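Local coordinates for HTH cro/C1-type domain-containing protein (Pseudomonas aeruginosa, PDB 6LB3), which binds its operator DNA and is an antitoxin of the Cro/C1 helix-turn-helix type, probably acting as transcription regulator of its toxin-antitoxin system, at residues A33-A38 and A56-R61. Numbering follows the deposited sequence.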
ATOM      1  N   ALA H  33      13.795  32.050   6.222  1.00 78.44           N
ATOM      2  CA  ALA H  33      15.118  31.441   6.096  1.00 78.40           C
ATOM      3  C   ALA H  33      15.036  30.015   5.547  1.00 87.25           C
ATOM      4  O   ALA H  33      15.783  29.646   4.630  1.00 92.29           O
ATOM      5  CB  ALA H  33      15.832  31.453   7.447  1.00 81.85           C
ATOM      6  N   LEU H  34      14.142  29.193   6.097  1.00 83.23           N
ATOM      7  CA  LEU H  34      14.049  27.794   5.692  1.00 83.85           C
ATOM      8  C   LEU H  34      13.166  27.562   4.483  1.00 86.27           C
ATOM      9  O   LEU H  34      12.954  26.397   4.100  1.00 84.85           O
ATOM     10  CB  LEU H  34      13.554  26.910   6.821  1.00 79.22           C
ATOM     11  CG  LEU H  34      14.527  26.772   7.972  1.00 80.06           C
ATOM     12  CD1 LEU H  34      13.814  26.208   9.175  1.00 81.60           C
ATOM     13  CD2 LEU H  34      15.664  25.902   7.507  1.00 83.11           C
ATOM     14  N   LYS H  35      12.651  28.626   3.876  1.00 77.00           N
ATOM     15  CA  LYS H  35      11.924  28.509   2.615  1.00 81.41           C
ATOM     16  C   LYS H  35      10.628  27.701   2.798  1.00 79.70           C
ATOM     17  O   LYS H  35      10.194  26.930   1.941  1.00 78.47           O
ATOM     18  CB  LYS H  35      12.848  27.922   1.524  1.00 83.57           C
ATOM     19  CG  LYS H  35      12.219  27.061   0.402  1.00 89.61           C
ATOM     20  CD  LYS H  35      13.174  26.443  -0.629  1.00 88.62           C
ATOM     21  CE  LYS H  35      12.438  25.805  -1.804  1.00 85.61           C
ATOM     22  NZ  LYS H  35      11.931  24.376  -1.584  1.00 80.17           N
ATOM     23  N   VAL H  36       9.951  27.878   3.922  1.00 77.59           N
ATOM     24  CA  VAL H  36       8.658  27.223   4.029  1.00 77.50           C
ATOM     25  C   VAL H  36       7.603  28.223   4.473  1.00 72.14           C
ATOM     26  O   VAL H  36       7.902  29.342   4.891  1.00 72.57           O
ATOM     27  CB  VAL H  36       8.695  25.977   4.950  1.00 76.93           C
ATOM     28  CG1 VAL H  36       9.646  24.930   4.365  1.00 71.48           C
ATOM     29  CG2 VAL H  36       9.131  26.352   6.345  1.00 78.87           C
ATOM     30  N   SER H  37       6.351  27.807   4.316  1.00 77.71           N
ATOM     31  CA  SER H  37       5.213  28.582   4.779  1.00 74.21           C
ATOM     32  C   SER H  37       5.463  29.073   6.190  1.00 74.72           C
ATOM     33  O   SER H  37       6.120  28.412   6.994  1.00 78.54           O
ATOM     34  CB  SER H  37       3.947  27.718   4.802  1.00 78.55           C
ATOM     35  OG  SER H  37       2.824  28.430   5.293  1.00 83.10           O
ATOM     36  N   ALA H  38       4.957  30.252   6.490  1.00 75.65           N
ATOM     37  CA  ALA H  38       4.853  30.638   7.891  1.00 75.80           C
ATOM     38  C   ALA H  38       4.040  29.635   8.703  1.00 70.71           C
ATOM     39  O   ALA H  38       4.536  29.182   9.746  1.00 74.73           O
ATOM     40  CB  ALA H  38       4.285  32.063   7.994  1.00 70.71           C
ATOM     41  N   ALA H  56      13.452  18.301   8.934  1.00 69.79           N
ATOM     42  CA  ALA H  56      14.619  17.840   9.670  1.00 71.65           C
ATOM     43  C   ALA H  56      15.896  18.207   8.940  1.00 71.14           C
ATOM     44  O   ALA H  56      16.882  18.602   9.568  1.00 69.96           O
ATOM     45  CB  ALA H  56      14.546  16.328   9.884  1.00 69.43           C
ATOM     46  N   ILE H  57      15.891  18.088   7.612  1.00 67.27           N
ATOM     47  CA  ILE H  57      17.072  18.440   6.831  1.00 75.54           C
ATOM     48  C   ILE H  57      17.168  19.951   6.632  1.00 76.72           C
ATOM     49  O   ILE H  57      18.270  20.514   6.583  1.00 73.37           O
ATOM     50  CB  ILE H  57      17.060  17.689   5.491  1.00 72.73           C
ATOM     51  CG1 ILE H  57      17.083  16.175   5.728  1.00 70.31           C
ATOM     52  CG2 ILE H  57      18.214  18.137   4.617  1.00 71.78           C
ATOM     53  CD1 ILE H  57      16.910  15.369   4.452  1.00 71.28           C
ATOM     54  N   ARG H  58      16.022  20.629   6.516  1.00 73.07           N
ATOM     55  CA  ARG H  58      16.024  22.086   6.454  1.00 72.31           C
ATOM     56  C   ARG H  58      16.568  22.673   7.749  1.00 78.42           C
ATOM     57  O   ARG H  58      17.545  23.432   7.750  1.00 79.58           O
ATOM     58  CB  ARG H  58      14.610  22.605   6.182  1.00 74.36           C
ATOM     59  CG  ARG H  58      14.014  22.099   4.885  1.00 71.50           C
ATOM     60  CD  ARG H  58      13.177  23.146   4.179  1.00 76.98           C
ATOM     61  NE  ARG H  58      13.385  23.039   2.739  1.00 78.78           N
ATOM     62  CZ  ARG H  58      12.465  22.654   1.866  1.00 76.90           C
ATOM     63  NH1 ARG H  58      11.234  22.377   2.270  1.00 80.71           N
ATOM     64  NH2 ARG H  58      12.773  22.564   0.584  1.00 78.07           N
ATOM     65  N   LEU H  59      15.927  22.328   8.869  1.00 78.34           N
ATOM     66  CA  LEU H  59      16.398  22.762  10.176  1.00 72.78           C
ATOM     67  C   LEU H  59      17.839  22.346  10.409  1.00 74.77           C
ATOM     68  O   LEU H  59      18.639  23.119  10.945  1.00 79.74           O
ATOM     69  CB  LEU H  59      15.503  22.183  11.266  1.00 66.54           C
ATOM     70  CG  LEU H  59      14.155  22.862  11.464  1.00 65.88           C
ATOM     71  CD1 LEU H  59      13.233  21.969  12.260  1.00 64.49           C
ATOM     72  CD2 LEU H  59      14.372  24.157  12.202  1.00 71.31           C
ATOM     73  N   GLY H  60      18.189  21.121  10.027  1.00 73.29           N
ATOM     74  CA  GLY H  60      19.557  20.682  10.227  1.00 77.84           C
ATOM     75  C   GLY H  60      20.540  21.558   9.478  1.00 79.16           C
ATOM     76  O   GLY H  60      21.546  22.006  10.034  1.00 82.46           O
ATOM     77  N   ARG H  61      20.201  21.882   8.257  1.00 81.67           N
ATOM     78  CA  ARG H  61      21.056  22.696   7.444  1.00 78.70           C
ATOM     79  C   ARG H  61      21.264  24.086   7.961  1.00 86.74           C
ATOM     80  O   ARG H  61      22.377  24.563   8.041  1.00 85.38           O
ATOM     81  CB  ARG H  61      20.416  22.847   6.089  1.00 76.80           C
ATOM     82  CG  ARG H  61      21.206  23.704   5.141  1.00 88.36           C
ATOM     83  CD  ARG H  61      22.583  23.146   4.886  1.00 88.18           C
ATOM     84  NE  ARG H  61      23.279  23.982   3.932  1.00 92.48           N
ATOM     85  CZ  ARG H  61      24.583  23.964   3.737  1.00 95.96           C
ATOM     86  NH1 ARG H  61      25.361  23.146   4.422  1.00 93.54           N
ATOM     87  NH2 ARG H  61      25.102  24.773   2.843  1.00 92.43           N
TER
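The turn of the helix-turn-helix, between helix 27-34 and helix 38-45, rests here on helix 53-62 through Leu34, Lys35 and Val36, which meet Arg58 and Leu59. Leu34 turns its two methyls to helix 53-62: CD1 lies 3.7 Å from CD2 of Leu59, the side chains crossing at about a right angle, and CD2 packs 3.7 Å from CB of Arg58. With CG anti to the carbonyl carbon (chi1 -59°), the Arg58 chain runs toward the turn, bending twice on the way to its guanidinium. There CG1 of Val36 approaches NH1 obliquely at 3.7 Å. Lys35, at positive phi (65°) in a Schellman motif, brings NZ 2.9 Å from Arg58 NH2, two like-charged donors without a hydrogen bond; Asp54, salt-bridged to Arg58 NH1, and a long, weak ion pair of Lys35 with Glu91 of the second subunit probably temper the charge. Leu34 O is bound by His92 of the second subunit, which also packs on Arg58. Ser37, the N-cap of helix 38-45, packs on a thymine base of the bound DNA. Leu34 also touches Tyr62 of helix 53-62, while Leu59 reaches Trp70, so helix 53-62 lies between the turn and helix 67-82.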